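Protein yesU (Bacillus subtilis, PDB 1OQ1) is of unknown function but folds as a galectin-like beta-sandwich of the concanavalin clan, a shape often associated with carbohydrate binding. Local coordinates at residues Y5-C10 and G62-W67; H142-G147 and L182-D187. All coordinates share one frame; numbering follows the deposited sequence.

Interaction 1: Y5-C10 and G62-W67; sequences YKEGAC and GIIVTW
Tyr5, whose CB lies 4.3 Å from Ile64 CD1, has its hydroxyl OH hydrogen-bonded to Asp168, which ties the far end of the ring to strand 161-168. No hydrogen bond runs directly between 5-10 and 62-67; what joins them is centred on Ile64. Its CG1 lies beside the backbone N (chi1 -64°) and CD1 continues straight outward, which brings that methyl against the backbone of 5-8. There it packs 3.6 Å from Lys6 O and 3.7 Å from Glu7 CG. The Glu7 and Ile64 side chains cross at about a right angle, and Ile64 CG2 adds a second touch on Glu7 CG at 4.0 Å. The aliphatic part of Glu7 therefore does the packing, while its chain, extended beyond CG, takes the carboxylate on along strand 63-67. There Glu7 OE2 passes 4.4 Å from Thr66 CG2 and makes a long, weak ion pair with Lys164. The strand segments cross at 81°, their axes 7.5 Å apart, and do not pair; each bonds to strand 209-222, Lys6 with Val221 and Gly62 with Ala220. Gly62 and Ile63 also form a G1 bulge opposite Lys167. Strands 5-14 and 63-73, flanking 209-222 yet steeply inclined here, belong to a strongly curled sheet of this galectin-like beta-sandwich.

Interaction 2: H142-G147 and L182-D187; sequences HLAAMG and LEWMDD
The Trp184 indole lies between Ala144 on one face and its own chain on the other: Ala144 CB stands over the centre of the ring, and on the opposite face Asp186 N lies over the centre, 3.9 Å above the plane. This is a contact between the two sheets of the beta-sandwich, where strand 142-148, outermost in the seven-stranded sheet, runs beside strand 179-185 of the other sheet. The Ala144 methyl makes a CH-pi contact, 3.6 Å from the centroid of the Trp184 six-membered ring and 19° off its normal; the closest ring atom is CE2. The indole reaches the alanine because Trp184 turns its CG away from the backbone N (chi1 178°). A classic beta bulge opposite Leu135 explains why Ala144 and Ala145 both direct their CB atoms toward 182-187, where strict alternation would turn one of them away. Ala145 CB rests 4.1 Å from Trp184 CB and 3.9 Å from Glu183 O. Further along, Leu182 CD2 lies 3.8 Å from Met146 CA, against the main chain rather than the selenomethionine side chain. The strand segments are antiparallel at 160°, yet no backbone hydrogen bond joins them; Ala144 and Trp184 bond instead to Leu135 and Val172 of their own sheets. On the Ala144 side of the indole, tilted out of its plane, a water donates to Ala144 O at 2.8 Å and weakly accepts from Trp184 NE1 at 3.3 Å.

The two interactions follow one another along the chain, 5-10 with 62-67 first and 142-147 with 182-187 later. Their centres are 19 Å apart and their nearest atoms about 6 Å, so they do not touch. Both involve the same antiparallel sheet: one path through this branched sheet runs from strand 5-14 through 209-222, 63-73, 161-168 and 171-176 to 179-185. Interaction 1 bridges two strands that share a neighbour near the start of that path, and interaction 2 lies at its other end. Interaction 1 thus joins strands within one curled sheet, while interaction 2 joins that sheet to the seven-stranded one along the side of 179-185.

Interaction 1: Y5-C10 and G62-W67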
loop_
_atom_site.group_PDB
_atom_site.type_symbol
_atom_site.label_atom_id
_atom_site.label_comp_id
_atom_site.label_asym_id
_atom_site.label_seq_id
_atom_site.Cartn_x
_atom_site.Cartn_y
_atom_site.Cartn_z
ATOM N N TYR A 5 -18.561 2.716 8.315
ATOM C CA TYR A 5 -18.437 3.024 6.892
ATOM C C TYR A 5 -18.981 1.856 6.083
ATOM O O TYR A 5 -18.862 0.700 6.494
ATOM C CB TYR A 5 -16.981 3.228 6.469
ATOM C CG TYR A 5 -16.457 4.627 6.665
ATOM C CD1 TYR A 5 -15.905 5.017 7.879
ATOM C CD2 TYR A 5 -16.521 5.562 5.633
ATOM C CE1 TYR A 5 -15.426 6.306 8.064
ATOM C CE2 TYR A 5 -16.052 6.851 5.807
ATOM C CZ TYR A 5 -15.503 7.216 7.024
ATOM O OH TYR A 5 -15.033 8.492 7.201
ATOM N N LYS A 6 -19.580 2.163 4.939
ATOM C CA LYS A 6 -20.097 1.136 4.040
ATOM C C LYS A 6 -19.456 1.377 2.681
ATOM O O LYS A 6 -19.092 2.506 2.351
ATOM C CB LYS A 6 -21.623 1.231 3.893
ATOM C CG LYS A 6 -22.417 0.804 5.116
ATOM C CD LYS A 6 -22.083 -0.621 5.528
ATOM C CE LYS A 6 -22.987 -1.094 6.663
ATOM N NZ LYS A 6 -22.533 -2.399 7.221
ATOM N N GLU A 7 -19.299 0.317 1.898
ATOM C CA GLU A 7 -18.737 0.467 0.566
ATOM C C GLU A 7 -19.857 0.925 -0.356
ATOM O O GLU A 7 -20.964 0.395 -0.301
ATOM C CB GLU A 7 -18.166 -0.862 0.071
ATOM C CG GLU A 7 -16.910 -1.298 0.799
ATOM C CD GLU A 7 -16.372 -2.617 0.287
ATOM O OE1 GLU A 7 -16.220 -2.754 -0.941
ATOM O OE2 GLU A 7 -16.096 -3.516 1.112
ATOM N N GLY A 8 -19.570 1.922 -1.185
ATOM C CA GLY A 8 -20.562 2.425 -2.119
ATOM C C GLY A 8 -20.313 1.908 -3.525
ATOM O O GLY A 8 -19.986 0.736 -3.714
ATOM N N ALA A 9 -20.459 2.784 -4.514
ATOM C CA ALA A 9 -20.255 2.402 -5.907
ATOM C C ALA A 9 -18.837 1.898 -6.142
ATOM O O ALA A 9 -17.886 2.379 -5.528
ATOM C CB ALA A 9 -20.540 3.588 -6.817
ATOM N N CYS A 10 -18.696 0.923 -7.033
ATOM C CA CYS A 10 -17.377 0.389 -7.346
ATOM C C CYS A 10 -16.733 1.318 -8.364
ATOM O O CYS A 10 -17.302 1.576 -9.424
ATOM C CB CYS A 10 -17.484 -1.022 -7.932
ATOM S SG CYS A 10 -15.874 -1.778 -8.304
ATOM N N GLY A 62 -12.018 9.729 -0.188
ATOM C CA GLY A 62 -13.257 9.085 0.218
ATOM C C GLY A 62 -13.462 7.739 -0.447
ATOM O O GLY A 62 -14.438 7.528 -1.170
ATOM N N ILE A 63 -12.548 6.816 -0.179
ATOM C CA ILE A 63 -12.610 5.495 -0.785
ATOM C C ILE A 63 -12.277 4.377 0.190
ATOM O O ILE A 63 -11.693 4.608 1.246
ATOM C CB ILE A 63 -11.607 5.390 -1.955
ATOM C CG1 ILE A 63 -10.204 5.770 -1.461
ATOM C CG2 ILE A 63 -12.045 6.292 -3.111
ATOM C CD1 ILE A 63 -9.082 5.520 -2.465
ATOM N N ILE A 64 -12.660 3.162 -0.183
ATOM C CA ILE A 64 -12.361 1.976 0.604
ATOM C C ILE A 64 -11.594 1.071 -0.355
ATOM O O ILE A 64 -12.101 0.702 -1.416
ATOM C CB ILE A 64 -13.640 1.286 1.107
ATOM C CG1 ILE A 64 -14.380 2.221 2.075
ATOM C CG2 ILE A 64 -13.283 -0.024 1.808
ATOM C CD1 ILE A 64 -15.645 1.631 2.666
ATOM N N VAL A 65 -10.358 0.748 0.020
ATOM C CA VAL A 65 -9.467 -0.070 -0.801
ATOM C C VAL A 65 -9.340 -1.475 -0.232
ATOM O O VAL A 65 -9.034 -1.647 0.947
ATOM C CB VAL A 65 -8.057 0.573 -0.873
ATOM C CG1 VAL A 65 -7.155 -0.233 -1.800
ATOM C CG2 VAL A 65 -8.164 2.015 -1.350
ATOM N N THR A 66 -9.568 -2.473 -1.078
ATOM C CA THR A 66 -9.487 -3.862 -0.652
ATOM C C THR A 66 -8.649 -4.716 -1.598
ATOM O O THR A 66 -8.539 -4.429 -2.797
ATOM C CB THR A 66 -10.894 -4.497 -0.553
ATOM O OG1 THR A 66 -11.578 -4.348 -1.806
ATOM C CG2 THR A 66 -11.708 -3.831 0.553
ATOM N N TRP A 67 -8.048 -5.761 -1.042
ATOM C CA TRP A 67 -7.252 -6.694 -1.824
ATOM C C TRP A 67 -6.947 -7.941 -1.003
ATOM O O TRP A 67 -6.994 -7.910 0.231
ATOM C CB TRP A 67 -5.948 -6.030 -2.316
ATOM C CG TRP A 67 -4.876 -5.772 -1.274
ATOM C CD1 TRP A 67 -3.756 -6.526 -1.042
ATOM C CD2 TRP A 67 -4.799 -4.654 -0.377
ATOM N NE1 TRP A 67 -2.983 -5.940 -0.059
ATOM C CE2 TRP A 67 -3.601 -4.791 0.364
ATOM C CE3 TRP A 67 -5.624 -3.547 -0.129
ATOM C CZ2 TRP A 67 -3.209 -3.860 1.338
ATOM C CZ3 TRP A 67 -5.233 -2.620 0.842
ATOM C CH2 TRP A 67 -4.035 -2.786 1.561
#

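Interaction 2: H142-G147 and L182-D187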
loop_
_atom_site.group_PDB
_atom_site.type_symbol
_atom_site.label_atom_id
_atom_site.label_comp_id
_atom_site.label_asym_id
_atom_site.label_seq_id
_atom_site.Cartn_x
_atom_site.Cartn_y
_atom_site.Cartn_z
ATOM N N HIS A 142 6.757 11.040 8.369
ATOM C CA HIS A 142 6.128 11.228 9.671
ATOM C C HIS A 142 5.341 10.013 10.139
ATOM O O HIS A 142 4.459 9.527 9.435
ATOM C CB HIS A 142 5.192 12.435 9.625
ATOM C CG HIS A 142 5.853 13.694 9.160
ATOM N ND1 HIS A 142 6.859 14.313 9.870
ATOM C CD2 HIS A 142 5.647 14.453 8.058
ATOM C CE1 HIS A 142 7.244 15.400 9.226
ATOM N NE2 HIS A 142 6.524 15.509 8.124
ATOM N N LEU A 143 5.660 9.523 11.332
ATOM C CA LEU A 143 4.939 8.372 11.873
ATOM C C LEU A 143 3.589 8.873 12.383
ATOM O O LEU A 143 3.530 9.696 13.300
ATOM C CB LEU A 143 5.730 7.733 13.016
ATOM C CG LEU A 143 5.109 6.486 13.652
ATOM C CD1 LEU A 143 4.979 5.369 12.616
ATOM C CD2 LEU A 143 5.988 6.036 14.806
ATOM N N ALA A 144 2.509 8.378 11.786
ATOM C CA ALA A 144 1.158 8.801 12.162
ATOM C C ALA A 144 0.432 7.844 13.105
ATOM O O ALA A 144 -0.274 8.276 14.016
ATOM C CB ALA A 144 0.316 9.019 10.904
ATOM N N ALA A 145 0.594 6.544 12.889
ATOM C CA ALA A 145 -0.079 5.570 13.735
ATOM C C ALA A 145 0.539 4.196 13.560
ATOM O O ALA A 145 1.337 3.973 12.652
ATOM C CB ALA A 145 -1.571 5.514 13.381
HETATM N N MSE A 146 0.181 3.278 14.449
HETATM C CA MSE A 146 0.678 1.917 14.347
HETATM C C MSE A 146 -0.206 0.988 15.163
HETATM O O MSE A 146 -0.976 1.431 16.025
HETATM C CB MSE A 146 2.151 1.806 14.783
HETATM C CG MSE A 146 2.447 1.933 16.266
HETATM SE SE MSE A 146 4.310 1.451 16.636
HETATM C CE MSE A 146 4.033 -0.321 17.331
ATOM N N GLY A 147 -0.134 -0.293 14.833
ATOM C CA GLY A 147 -0.917 -1.293 15.533
ATOM C C GLY A 147 -0.255 -2.646 15.368
ATOM O O GLY A 147 0.563 -2.829 14.468
ATOM N N LEU A 182 -5.387 -0.375 12.903
ATOM C CA LEU A 182 -5.021 0.972 13.320
ATOM C C LEU A 182 -5.962 1.976 12.675
ATOM O O LEU A 182 -6.643 1.657 11.702
ATOM C CB LEU A 182 -3.565 1.287 12.927
ATOM C CG LEU A 182 -3.141 1.311 11.450
ATOM C CD1 LEU A 182 -3.656 2.571 10.760
ATOM C CD2 LEU A 182 -1.624 1.276 11.368
ATOM N N GLU A 183 -6.016 3.179 13.233
ATOM C CA GLU A 183 -6.853 4.231 12.673
ATOM C C GLU A 183 -6.201 5.572 12.991
ATOM O O GLU A 183 -5.448 5.688 13.958
ATOM C CB GLU A 183 -8.286 4.153 13.216
ATOM C CG GLU A 183 -8.528 4.740 14.587
ATOM C CD GLU A 183 -10.009 4.730 14.945
ATOM O OE1 GLU A 183 -10.395 5.379 15.939
ATOM O OE2 GLU A 183 -10.788 4.066 14.232
ATOM N N TRP A 184 -6.481 6.581 12.176
ATOM C CA TRP A 184 -5.855 7.879 12.367
ATOM C C TRP A 184 -6.702 9.013 11.822
ATOM O O TRP A 184 -7.423 8.843 10.841
ATOM C CB TRP A 184 -4.499 7.872 11.657
ATOM C CG TRP A 184 -3.728 9.152 11.723
ATOM C CD1 TRP A 184 -3.282 9.785 12.848
ATOM C CD2 TRP A 184 -3.232 9.908 10.613
ATOM N NE1 TRP A 184 -2.534 10.884 12.507
ATOM C CE2 TRP A 184 -2.485 10.983 11.142
ATOM C CE3 TRP A 184 -3.344 9.780 9.221
ATOM C CZ2 TRP A 184 -1.845 11.924 10.328
ATOM C CZ3 TRP A 184 -2.705 10.718 8.411
ATOM C CH2 TRP A 184 -1.966 11.774 8.969
HETATM N N MSE A 185 -6.625 10.167 12.474
HETATM C CA MSE A 185 -7.357 11.342 12.011
HETATM C C MSE A 185 -6.364 12.487 11.900
HETATM O O MSE A 185 -5.935 13.049 12.910
HETATM C CB MSE A 185 -8.479 11.725 12.982
HETATM C CG MSE A 185 -9.268 12.971 12.566
HETATM SE SE MSE A 185 -10.225 12.792 10.875
HETATM C CE MSE A 185 -11.788 11.857 11.518
ATOM N N ASP A 186 -5.992 12.806 10.665
ATOM C CA ASP A 186 -5.056 13.884 10.369
ATOM C C ASP A 186 -5.785 15.197 10.632
ATOM O O ASP A 186 -6.849 15.426 10.060
ATOM C CB ASP A 186 -4.646 13.812 8.893
ATOM C CG ASP A 186 -3.516 14.765 8.542
ATOM O OD1 ASP A 186 -3.149 15.607 9.387
ATOM O OD2 ASP A 186 -2.995 14.669 7.413
ATOM N N ASP A 187 -5.228 16.054 11.488
ATOM C CA ASP A 187 -5.876 17.332 11.786
ATOM C C ASP A 187 -5.538 18.389 10.741
ATOM O O ASP A 187 -6.128 19.468 10.732
ATOM C CB ASP A 187 -5.493 17.846 13.182
ATOM C CG ASP A 187 -4.000 18.058 13.348
ATOM O OD1 ASP A 187 -3.302 18.284 12.340
ATOM O OD2 ASP A 187 -3.524 18.015 14.502
HETATM O O HOH W 1 -0.422 10.878 15.012
#